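Local structure of SAM dependent methyltransferase (Agrobacterium tumefaciens, 2IGT) at residues 138-143 and 268-273; 156-161 and 227-232; 177-182 and 204-209. The protein binds S-adenosylmethionine and probably transfers its methyl group to an acceptor. One frame throughout, in Å; residues are numbered along the deposited sequence. Where two conformers were deposited one is given.

Interaction 1 of 3, residues 138-143 and 268-273; sequences IVHWEW and GLVLTA
Trp143 and His140, one helical turn apart, reach from helix 138-143 to Gly268, Val270 and Thr272 of strand 268-273. Helix and strand run almost exactly antiparallel, at 173°, with 11.2 Å between their axes. Side chains bridge that gap, and the contact is wholly van der Waals. The Trp143 side chain leaves the helix with CG anti to the backbone N (chi1 173°), which sends its six-membered ring to the strand. CZ3 meets the CG2 branch of Val270 at 3.7 Å, the two side chains coming from opposite directions. Gly268 CA lies at the edge of the indole, near its plane, 4.0 Å from Trp143 CH2. The indole edge thus rests against bare glycine backbone. The pyrrole nitrogen NE1 is hydrogen-bonded to Glu328 OE2, and Arg326 makes a cation-pi contact with the ring.

His140 takes a different first torsion, with CG anti to its carbonyl carbon (chi1 -60°). The CG1 branch of Val270 sits over one face of the imidazole, 4.1 Å from ND1. Thr272 CG2 approaches obliquely, 3.6 Å from both CD2 and NE2. With its methyl turned to the histidine, Thr272 gives its hydroxyl OG1 a separate partner, Asp232 OD1. Val270 thus splits its two methyls between two rings. This is a helix packed on a central strand of the methyltransferase alpha/beta sheet, near the S-adenosylmethionine pocket.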
loop_
_atom_site.group_PDB
_atom_site.type_symbol
_atom_site.label_atom_id
_atom_site.label_comp_id
_atom_site.label_asym_id
_atom_site.label_seq_id
_atom_site.Cartn_x
_atom_site.Cartn_y
_atom_site.Cartn_z
ATOM N N ILE A 138 22.405 5.024 23.961
ATOM C CA ILE A 138 23.597 5.792 24.348
ATOM C C ILE A 138 24.691 4.932 24.989
ATOM O O ILE A 138 25.874 5.212 24.824
ATOM C CB ILE A 138 23.264 6.978 25.278
ATOM C CG1 ILE A 138 24.455 7.969 25.313
ATOM C CG2 ILE A 138 22.860 6.476 26.694
ATOM C CD1 ILE A 138 24.187 9.299 26.031
ATOM N N VAL A 139 24.301 3.876 25.708
ATOM C CA VAL A 139 25.308 2.968 26.252
ATOM C C VAL A 139 26.163 2.343 25.113
ATOM O O VAL A 139 27.394 2.319 25.211
ATOM C CB VAL A 139 24.686 1.893 27.172
ATOM C CG1 VAL A 139 25.770 1.059 27.836
ATOM C CG2 VAL A 139 23.795 2.563 28.229
ATOM N N HIS A 140 25.525 1.868 24.043
ATOM C CA HIS A 140 26.270 1.305 22.899
ATOM C C HIS A 140 27.000 2.417 22.134
ATOM O O HIS A 140 28.101 2.198 21.638
ATOM C CB HIS A 140 25.367 0.526 21.914
ATOM C CG HIS A 140 24.654 -0.651 22.525
ATOM N ND1 HIS A 140 25.321 -1.736 23.066
ATOM C CD2 HIS A 140 23.330 -0.921 22.643
ATOM C CE1 HIS A 140 24.434 -2.606 23.527
ATOM N NE2 HIS A 140 23.219 -2.140 23.279
ATOM N N TRP A 141 26.395 3.607 22.044
ATOM C CA TRP A 141 27.077 4.738 21.390
ATOM C C TRP A 141 28.350 5.134 22.108
ATOM O O TRP A 141 29.337 5.520 21.455
ATOM C CB TRP A 141 26.188 5.973 21.264
ATOM C CG TRP A 141 24.889 5.721 20.599
ATOM C CD1 TRP A 141 24.588 4.735 19.702
ATOM C CD2 TRP A 141 23.695 6.498 20.769
ATOM N NE1 TRP A 141 23.255 4.836 19.329
ATOM C CE2 TRP A 141 22.693 5.908 19.969
ATOM C CE3 TRP A 141 23.378 7.628 21.532
ATOM C CZ2 TRP A 141 21.380 6.412 19.907
ATOM C CZ3 TRP A 141 22.060 8.125 21.486
ATOM C CH2 TRP A 141 21.091 7.513 20.669
ATOM N N GLU A 142 28.323 5.039 23.442
ATOM C CA GLU A 142 29.489 5.293 24.281
ATOM C C GLU A 142 30.612 4.291 24.022
ATOM O O GLU A 142 31.786 4.682 23.904
ATOM C CB GLU A 142 29.086 5.342 25.767
ATOM C CG GLU A 142 28.364 6.649 26.119
ATOM C CD GLU A 142 27.670 6.660 27.482
ATOM O OE1 GLU A 142 27.295 5.592 28.021
ATOM O OE2 GLU A 142 27.470 7.775 28.006
ATOM N N TRP A 143 30.245 3.012 23.941
ATOM C CA TRP A 143 31.175 1.935 23.586
ATOM C C TRP A 143 31.799 2.223 22.206
ATOM O O TRP A 143 33.010 2.151 22.032
ATOM C CB TRP A 143 30.504 0.547 23.630
ATOM C CG TRP A 143 31.432 -0.510 23.093
ATOM C CD1 TRP A 143 32.350 -1.258 23.792
ATOM C CD2 TRP A 143 31.556 -0.894 21.723
ATOM N NE1 TRP A 143 33.047 -2.087 22.922
ATOM C CE2 TRP A 143 32.577 -1.880 21.650
ATOM C CE3 TRP A 143 30.894 -0.505 20.541
ATOM C CZ2 TRP A 143 32.948 -2.488 20.431
ATOM C CZ3 TRP A 143 31.266 -1.113 19.330
ATOM C CH2 TRP A 143 32.287 -2.086 19.287
ATOM N N GLY A 268 34.679 -4.973 17.005
ATOM C CA GLY A 268 33.439 -5.452 17.551
ATOM C C GLY A 268 32.309 -5.720 16.577
ATOM O O GLY A 268 32.252 -5.142 15.501
ATOM N N LEU A 269 31.424 -6.629 16.970
ATOM C CA LEU A 269 30.188 -6.852 16.244
ATOM C C LEU A 269 29.094 -6.740 17.273
ATOM O O LEU A 269 29.104 -7.485 18.260
ATOM C CB LEU A 269 30.197 -8.218 15.545
ATOM C CG LEU A 269 28.875 -8.815 15.022
ATOM C CD1 LEU A 269 28.183 -7.872 14.044
ATOM C CD2 LEU A 269 29.163 -10.159 14.352
ATOM N N VAL A 270 28.149 -5.815 17.055
ATOM C CA VAL A 270 27.156 -5.498 18.071
ATOM C C VAL A 270 25.767 -5.717 17.503
ATOM O O VAL A 270 25.414 -5.130 16.479
ATOM C CB VAL A 270 27.248 -4.014 18.533
ATOM C CG1 VAL A 270 26.116 -3.700 19.533
ATOM C CG2 VAL A 270 28.655 -3.699 19.118
ATOM N N LEU A 271 25.011 -6.600 18.141
ATOM C CA LEU A 271 23.633 -6.871 17.761
ATOM C C LEU A 271 22.696 -6.302 18.819
ATOM O O LEU A 271 22.847 -6.595 20.018
ATOM C CB LEU A 271 23.439 -8.398 17.685
ATOM C CG LEU A 271 22.010 -8.946 17.671
ATOM C CD1 LEU A 271 21.302 -8.576 16.326
ATOM C CD2 LEU A 271 22.067 -10.470 17.837
ATOM N N THR A 272 21.691 -5.542 18.371
ATOM C CA THR A 272 20.608 -5.065 19.241
ATOM C C THR A 272 19.280 -5.585 18.698
ATOM O O THR A 272 19.087 -5.641 17.480
ATOM C CB THR A 272 20.605 -3.510 19.378
ATOM O OG1 THR A 272 20.577 -2.908 18.067
ATOM C CG2 THR A 272 21.904 -3.040 20.073
ATOM N N ALA A 273 18.364 -5.952 19.604
ATOM C CA ALA A 273 17.082 -6.526 19.198
ATOM C C ALA A 273 15.929 -6.056 20.081
ATOM O O ALA A 273 15.970 -6.225 21.314
ATOM C CB ALA A 273 17.159 -8.053 19.158
#

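Interaction 2 of 3, residues 156-161 and 227-232; sequences KVLNLF and DIILTD. With SAM (S-adenosylmethionine), chain D.
Lys156 and Asp227 open a parallel ladder of backbone hydrogen bonds between strands 156-160 and 228-231. Lys156 O accepts from both Asp227 N and Ile228 N. The bonds then alternate: Leu158 N to Ile228 O, Leu230 N to Leu158 O, Leu160 N to Leu230 O, and a longer last one from Asp232 N to Leu160 O at 3.2 Å. The axes are 4.7 Å apart and diverge by 9°. One side-chain bond joins the start of the ladder. Lys156 N gives its hydrogen to the anti lone pair of Asp227 OD2, at 2.8 Å and 170°. The other oxygen, OD1, is held by Arg153 and Ser263.

These are neighbouring central strands of the Rossmann-like methyltransferase sheet, whose C-terminal ends carry the cofactor. Apolar contacts line both faces. Val157 CG2 lies beside Ile228 CB at 4.1 Å on one, and Leu158 CD2 beside Ile229 CG2 on the other. Thr231 OG1 meets the Phe161 ring edge in plane, 3.5 Å from CD2, and this buried hydroxyl has no polar partner in the model.

Ligand contacts come last along the strands. Phe161 CD1 touches C4 of the adenine of S-adenosylmethionine at 3.3 Å, obliquely. Asp232 OD2 takes a weak hydrogen bond from the methionine nitrogen N at 2.8 Å, while OD1 is hydrogen-bonded to Thr272 OG1. A water donates to both Asp232 OD2 and Phe161 O.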
loop_
_atom_site.group_PDB
_atom_site.type_symbol
_atom_site.label_atom_id
_atom_site.label_comp_id
_atom_site.label_asym_id
_atom_site.label_seq_id
_atom_site.Cartn_x
_atom_site.Cartn_y
_atom_site.Cartn_z
ATOM N N LYS A 156 36.604 1.695 10.020
ATOM C CA LYS A 156 35.450 1.508 9.133
ATOM C C LYS A 156 34.301 0.938 9.954
ATOM O O LYS A 156 34.431 -0.163 10.507
ATOM C CB LYS A 156 35.799 0.549 8.005
ATOM C CG LYS A 156 36.831 1.089 7.026
ATOM C CD LYS A 156 37.210 0.028 5.965
ATOM C CE LYS A 156 38.241 -0.978 6.506
ATOM N NZ LYS A 156 38.538 -2.055 5.488
ATOM N N VAL A 157 33.201 1.689 10.038
ATOM C CA VAL A 157 32.030 1.315 10.854
ATOM C C VAL A 157 30.837 1.082 9.940
ATOM O O VAL A 157 30.492 1.931 9.115
ATOM C CB VAL A 157 31.695 2.405 11.919
ATOM C CG1 VAL A 157 30.370 2.101 12.659
ATOM C CG2 VAL A 157 32.890 2.567 12.890
ATOM N N LEU A 158 30.213 -0.074 10.090
ATOM C CA LEU A 158 28.988 -0.377 9.359
ATOM C C LEU A 158 27.828 -0.366 10.337
ATOM O O LEU A 158 27.904 -0.969 11.408
ATOM C CB LEU A 158 29.095 -1.767 8.676
ATOM C CG LEU A 158 27.886 -2.336 7.908
ATOM C CD1 LEU A 158 27.568 -1.469 6.662
ATOM C CD2 LEU A 158 28.213 -3.769 7.504
ATOM N N ASN A 159 26.748 0.298 9.956
ATOM C CA ASN A 159 25.569 0.427 10.804
ATOM C C ASN A 159 24.350 -0.053 10.016
ATOM O O ASN A 159 23.859 0.662 9.124
ATOM C CB ASN A 159 25.414 1.902 11.248
ATOM C CG ASN A 159 24.282 2.098 12.256
ATOM O OD1 ASN A 159 23.786 1.130 12.851
ATOM N ND2 ASN A 159 23.860 3.354 12.443
ATOM N N LEU A 160 23.905 -1.279 10.304
ATOM C CA LEU A 160 22.770 -1.913 9.592
ATOM C C LEU A 160 21.441 -1.636 10.274
ATOM O O LEU A 160 21.366 -1.710 11.502
ATOM C CB LEU A 160 22.972 -3.448 9.493
ATOM C CG LEU A 160 24.277 -3.918 8.854
ATOM C CD1 LEU A 160 24.317 -5.451 8.856
ATOM C CD2 LEU A 160 24.369 -3.356 7.407
ATOM N N PHE A 161 20.398 -1.356 9.469
ATOM C CA PHE A 161 19.060 -0.960 9.975
ATOM C C PHE A 161 19.231 0.336 10.764
ATOM O O PHE A 161 18.745 0.455 11.885
ATOM C CB PHE A 161 18.443 -2.018 10.896
ATOM C CG PHE A 161 18.346 -3.389 10.278
ATOM C CD1 PHE A 161 17.228 -3.741 9.504
ATOM C CD2 PHE A 161 19.359 -4.339 10.482
ATOM C CE1 PHE A 161 17.127 -5.036 8.956
ATOM C CE2 PHE A 161 19.262 -5.629 9.935
ATOM C CZ PHE A 161 18.145 -5.984 9.188
ATOM N N ASP A 227 35.708 -2.623 10.583
ATOM C CA ASP A 227 36.314 -2.796 11.899
ATOM C C ASP A 227 35.251 -2.929 12.974
ATOM O O ASP A 227 35.467 -3.605 13.996
ATOM C CB ASP A 227 37.225 -1.621 12.198
ATOM C CG ASP A 227 38.326 -1.474 11.156
ATOM O OD1 ASP A 227 39.167 -2.389 11.034
ATOM O OD2 ASP A 227 38.328 -0.457 10.434
ATOM N N ILE A 228 34.121 -2.255 12.768
ATOM C CA ILE A 228 32.990 -2.374 13.694
ATOM C C ILE A 228 31.711 -2.540 12.898
ATOM O O ILE A 228 31.489 -1.826 11.908
ATOM C CB ILE A 228 32.880 -1.150 14.688
ATOM C CG1 ILE A 228 34.152 -1.066 15.568
ATOM C CG2 ILE A 228 31.531 -1.215 15.515
ATOM C CD1 ILE A 228 34.237 0.146 16.511
ATOM N N ILE A 229 30.874 -3.492 13.320
ATOM C CA ILE A 229 29.578 -3.663 12.693
ATOM C C ILE A 229 28.517 -3.590 13.772
ATOM O O ILE A 229 28.602 -4.312 14.772
ATOM C CB ILE A 229 29.453 -5.023 11.930
ATOM C CG1 ILE A 229 30.458 -5.092 10.780
ATOM C CG2 ILE A 229 27.980 -5.214 11.378
ATOM C CD1 ILE A 229 30.549 -6.496 10.125
ATOM N N LEU A 230 27.562 -2.685 13.582
ATOM C CA LEU A 230 26.362 -2.618 14.421
ATOM C C LEU A 230 25.159 -3.050 13.604
ATOM O O LEU A 230 25.031 -2.674 12.442
ATOM C CB LEU A 230 26.119 -1.195 14.923
ATOM C CG LEU A 230 27.390 -0.417 15.260
ATOM C CD1 LEU A 230 27.064 1.085 15.390
ATOM C CD2 LEU A 230 28.061 -0.972 16.522
ATOM N N THR A 231 24.276 -3.833 14.210
ATOM C CA THR A 231 23.063 -4.240 13.498
ATOM C C THR A 231 21.886 -4.266 14.448
ATOM O O THR A 231 21.966 -4.845 15.549
ATOM C CB THR A 231 23.273 -5.565 12.709
ATOM O OG1 THR A 231 22.103 -5.866 11.927
ATOM C CG2 THR A 231 23.646 -6.764 13.637
ATOM N N ASP A 232 20.810 -3.598 14.028
ATOM C CA ASP A 232 19.628 -3.405 14.877
ATOM C C ASP A 232 18.357 -3.923 14.164
ATOM O O ASP A 232 17.417 -3.161 13.939
ATOM C CB ASP A 232 19.477 -1.909 15.221
ATOM C CG ASP A 232 18.313 -1.641 16.169
ATOM O OD1 ASP A 232 18.069 -2.476 17.065
ATOM O OD2 ASP A 232 17.615 -0.612 15.974
HETATM N N SAM D . 15.182 -1.950 15.538
HETATM C CA SAM D . 14.125 -1.096 16.147
HETATM C C SAM D . 12.835 -1.924 16.298
HETATM O O SAM D . 12.724 -3.082 15.855
HETATM O OXT SAM D . 11.869 -1.442 16.903
HETATM C CB SAM D . 13.905 0.190 15.317
HETATM C CG SAM D . 13.038 0.067 14.042
HETATM S SD SAM D . 13.796 -0.977 12.739
HETATM C CE SAM D . 14.763 -2.214 13.578
HETATM C "C5'" SAM D . 15.214 0.063 12.302
HETATM C "C4'" SAM D . 15.288 0.362 10.815
HETATM O "O4'" SAM D . 15.285 -0.849 10.079
HETATM C "C3'" SAM D . 14.105 1.150 10.240
HETATM O "O3'" SAM D . 14.525 2.474 9.950
HETATM C "C2'" SAM D . 13.660 0.402 8.973
HETATM O "O2'" SAM D . 13.487 1.232 7.841
HETATM C "C1'" SAM D . 14.863 -0.535 8.769
HETATM N N9 SAM D . 14.608 -1.778 8.046
HETATM C C8 SAM D . 13.527 -2.636 8.143
HETATM N N7 SAM D . 13.733 -3.680 7.318
HETATM C C5 SAM D . 14.925 -3.512 6.680
HETATM C C6 SAM D . 15.601 -4.258 5.706
HETATM N N6 SAM D . 15.103 -5.396 5.248
HETATM N N1 SAM D . 16.846 -3.823 5.262
HETATM C C2 SAM D . 17.358 -2.638 5.730
HETATM N N3 SAM D . 16.682 -1.871 6.669
HETATM C C4 SAM D . 15.471 -2.307 7.126
HETATM O O HOH W 1 18.788 1.363 14.487
#

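Interaction 3 of 3, residues 177-182 and 204-209; sequences EVTHVD and PIRWIC. With SAM (S-adenosylmethionine), chain D.
His180 buries the largest area in this contact, and its ring meets Trp207. The edge of the indole points at the face of the imidazole, an edge-to-face pair with planes at 59°. Trp207 CZ3 stands over the centre of the imidazole, 3.4 Å from His180 CG. Different first torsions bring the rings together: CG is anti to the backbone N in His180 (chi1 174°) but anti to the carbonyl carbon in Trp207 (chi1 -60°). Ile205 CG2 lies over one face of the indole.

Ile208 comes next, on the other face of the sheet. Its CB lies 4.0 Å from Val181 CG2, and CG1 meets the methyl CG2 of Thr179 at 3.7 Å. The Thr179 hydroxyl is gripped side-on by the neighbouring Arg206. In the conformer given, NE and NH2 both donate to OG1, at 3.1 and 3.0 Å, with OG1 in the guanidinium plane.

The backbones add a parallel ladder from Val178 N to Pro204 O as far as Asp182 N to Ile208 O. Asp182 then takes both ribose hydroxyls of S-adenosylmethionine, O2' on OD1 and O3' on OD2, each at 2.7 Å. Tyr163 N and Ser184 N also bond this carboxylate. The strands belong to a beta-alpha-beta unit, joined through helix 185-198. Helix 166-173 packs on the Val178 and His180 face, helix 212-222 on the Thr179 and Val181 face, and strand 156-160 borders 177-181.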
loop_
_atom_site.group_PDB
_atom_site.type_symbol
_atom_site.label_atom_id
_atom_site.label_comp_id
_atom_site.label_asym_id
_atom_site.label_seq_id
_atom_site.Cartn_x
_atom_site.Cartn_y
_atom_site.Cartn_z
ATOM N N GLU A 177 35.027 6.187 9.241
ATOM C CA GLU A 177 34.417 6.099 7.914
ATOM C C GLU A 177 33.183 5.201 8.051
ATOM O O GLU A 177 33.301 4.002 8.332
ATOM C CB GLU A 177 35.446 5.557 6.928
ATOM C CG GLU A 177 36.780 6.319 7.076
ATOM C CD GLU A 177 37.894 5.872 6.129
ATOM O OE1 GLU A 177 37.723 4.854 5.416
ATOM O OE2 GLU A 177 38.950 6.557 6.113
ATOM N N VAL A 178 32.001 5.803 7.885
ATOM C CA VAL A 178 30.724 5.166 8.239
ATOM C C VAL A 178 29.961 4.771 6.976
ATOM O O VAL A 178 29.896 5.542 6.004
ATOM C CB VAL A 178 29.842 6.109 9.099
ATOM C CG1 VAL A 178 28.518 5.383 9.561
ATOM C CG2 VAL A 178 30.633 6.579 10.316
ATOM N N THR A 179 29.444 3.546 6.978
ATOM C CA THR A 179 28.463 3.115 5.988
ATOM C C THR A 179 27.147 2.837 6.734
ATOM O O THR A 179 27.091 2.000 7.667
ATOM C CB THR A 179 28.968 1.883 5.210
ATOM O OG1 THR A 179 30.175 2.240 4.521
ATOM C CG2 THR A 179 27.894 1.379 4.190
ATOM N N HIS A 180 26.110 3.581 6.359
ATOM C CA HIS A 180 24.794 3.503 7.030
ATOM C C HIS A 180 23.786 2.850 6.067
ATOM O O HIS A 180 23.591 3.306 4.928
ATOM C CB HIS A 180 24.378 4.926 7.450
ATOM C CG HIS A 180 22.995 5.043 8.033
ATOM N ND1 HIS A 180 21.839 4.828 7.303
ATOM C CD2 HIS A 180 22.591 5.447 9.258
ATOM C CE1 HIS A 180 20.785 5.066 8.069
ATOM N NE2 HIS A 180 21.216 5.449 9.258
ATOM N N VAL A 181 23.177 1.751 6.510
ATOM C CA VAL A 181 22.295 0.977 5.644
ATOM C C VAL A 181 20.890 0.936 6.205
ATOM O O VAL A 181 20.687 0.482 7.339
ATOM C CB VAL A 181 22.805 -0.485 5.458
ATOM C CG1 VAL A 181 21.952 -1.228 4.414
ATOM C CG2 VAL A 181 24.295 -0.495 5.037
ATOM N N ASP A 182 19.926 1.392 5.404
ATOM C CA ASP A 182 18.510 1.331 5.769
ATOM C C ASP A 182 17.685 1.191 4.487
ATOM O O ASP A 182 17.951 1.884 3.523
ATOM C CB ASP A 182 18.078 2.599 6.544
ATOM C CG ASP A 182 16.801 2.382 7.334
ATOM O OD1 ASP A 182 15.746 2.180 6.707
ATOM O OD2 ASP A 182 16.851 2.350 8.584
ATOM N N PRO A 204 32.879 11.466 6.301
ATOM C CA PRO A 204 32.719 10.283 5.426
ATOM C C PRO A 204 31.595 9.348 5.918
ATOM O O PRO A 204 31.839 8.360 6.640
ATOM C CB PRO A 204 34.106 9.616 5.480
ATOM C CG PRO A 204 34.640 10.013 6.837
ATOM C CD PRO A 204 34.144 11.414 7.069
ATOM N N ILE A 205 30.362 9.687 5.557
ATOM C CA ILE A 205 29.222 8.793 5.793
ATOM C C ILE A 205 28.639 8.413 4.433
ATOM O O ILE A 205 28.255 9.287 3.638
ATOM C CB ILE A 205 28.141 9.437 6.654
ATOM C CG1 ILE A 205 28.740 9.940 7.975
ATOM C CG2 ILE A 205 26.966 8.421 6.909
ATOM C CD1 ILE A 205 27.723 10.648 8.858
ATOM N N ARG A 206 28.597 7.119 4.156
ATOM C CA ARG A 206 28.010 6.611 2.926
ATOM C C ARG A 206 26.591 6.080 3.223
ATOM O O ARG A 206 26.420 5.165 4.044
ATOM C CB ARG A 206 28.938 5.542 2.317
ATOM C CG ARG A 206 28.284 4.601 1.324
ATOM C CD ARG A 206 29.325 3.728 0.621
ATOM N NE ARG A 206 29.834 2.679 1.510
ATOM C CZ ARG A 206 30.391 1.543 1.103
ATOM N NH1 ARG A 206 30.553 1.306 -0.198
ATOM N NH2 ARG A 206 30.807 0.656 1.997
ATOM N N TRP A 207 25.588 6.680 2.574
ATOM C CA TRP A 207 24.172 6.391 2.855
ATOM C C TRP A 207 23.699 5.371 1.857
ATOM O O TRP A 207 23.739 5.627 0.644
ATOM C CB TRP A 207 23.308 7.665 2.742
ATOM C CG TRP A 207 23.707 8.762 3.691
ATOM C CD1 TRP A 207 24.415 9.894 3.378
ATOM C CD2 TRP A 207 23.439 8.832 5.101
ATOM N NE1 TRP A 207 24.604 10.659 4.506
ATOM C CE2 TRP A 207 24.011 10.036 5.575
ATOM C CE3 TRP A 207 22.772 7.998 6.006
ATOM C CZ2 TRP A 207 23.948 10.425 6.923
ATOM C CZ3 TRP A 207 22.721 8.379 7.355
ATOM C CH2 TRP A 207 23.298 9.591 7.796
ATOM N N ILE A 208 23.297 4.200 2.342
ATOM C CA ILE A 208 22.966 3.107 1.463
ATOM C C ILE A 208 21.480 2.782 1.676
ATOM O O ILE A 208 21.084 2.410 2.780
ATOM C CB ILE A 208 23.834 1.825 1.760
ATOM C CG1 ILE A 208 25.343 2.075 1.543
ATOM C CG2 ILE A 208 23.350 0.624 0.933
ATOM C CD1 ILE A 208 25.779 2.398 0.099
ATOM N N CYS A 209 20.674 2.934 0.625
ATOM C CA CYS A 209 19.254 2.608 0.712
ATOM C C CYS A 209 19.051 1.249 0.022
ATOM O O CYS A 209 18.904 1.163 -1.198
ATOM C CB CYS A 209 18.402 3.712 0.090
ATOM S SG CYS A 209 16.616 3.426 0.313
HETATM N N SAM D . 15.182 -1.950 15.538
HETATM C CA SAM D . 14.125 -1.096 16.147
HETATM C C SAM D . 12.835 -1.924 16.298
HETATM O O SAM D . 12.724 -3.082 15.855
HETATM O OXT SAM D . 11.869 -1.442 16.903
HETATM C CB SAM D . 13.905 0.190 15.317
HETATM C CG SAM D . 13.038 0.067 14.042
HETATM S SD SAM D . 13.796 -0.977 12.739
HETATM C CE SAM D . 14.763 -2.214 13.578
HETATM C "C5'" SAM D . 15.214 0.063 12.302
HETATM C "C4'" SAM D . 15.288 0.362 10.815
HETATM O "O4'" SAM D . 15.285 -0.849 10.079
HETATM C "C3'" SAM D . 14.105 1.150 10.240
HETATM O "O3'" SAM D . 14.525 2.474 9.950
HETATM C "C2'" SAM D . 13.660 0.402 8.973
HETATM O "O2'" SAM D . 13.487 1.232 7.841
HETATM C "C1'" SAM D . 14.863 -0.535 8.769
HETATM N N9 SAM D . 14.608 -1.778 8.046
HETATM C C8 SAM D . 13.527 -2.636 8.143
HETATM N N7 SAM D . 13.733 -3.680 7.318
HETATM C C5 SAM D . 14.925 -3.512 6.680
HETATM C C6 SAM D . 15.601 -4.258 5.706
HETATM N N6 SAM D . 15.103 -5.396 5.248
HETATM N N1 SAM D . 16.846 -3.823 5.262
HETATM C C2 SAM D . 17.358 -2.638 5.730
HETATM N N3 SAM D . 16.682 -1.871 6.669
HETATM C C4 SAM D . 15.471 -2.307 7.126
#

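Overall arrangement
All three contacts involve one mixed sheet, in which strands 268-273, 228-231, 156-160, 177-181 and 205-208 lie side by side. Interaction 3 is nested along the chain inside interaction 2, and that inside interaction 1. Interactions 1 and 2 have centres about 9 Å apart and are joined by Thr272 OG1 to Asp232 OD1 at 2.7 Å and Val270 N to Ile229 O at 2.8 Å. Interactions 2 and 3, whose centres are also about 9 Å apart, meet through Asn159 N and Thr179 O at 2.9 Å. Interactions 1 and 3 do not touch. Interactions 2 and 3 both contact S-adenosylmethionine, while the Thr272 side chain of interaction 1 lies about 6 Å from it and instead holds Asp232.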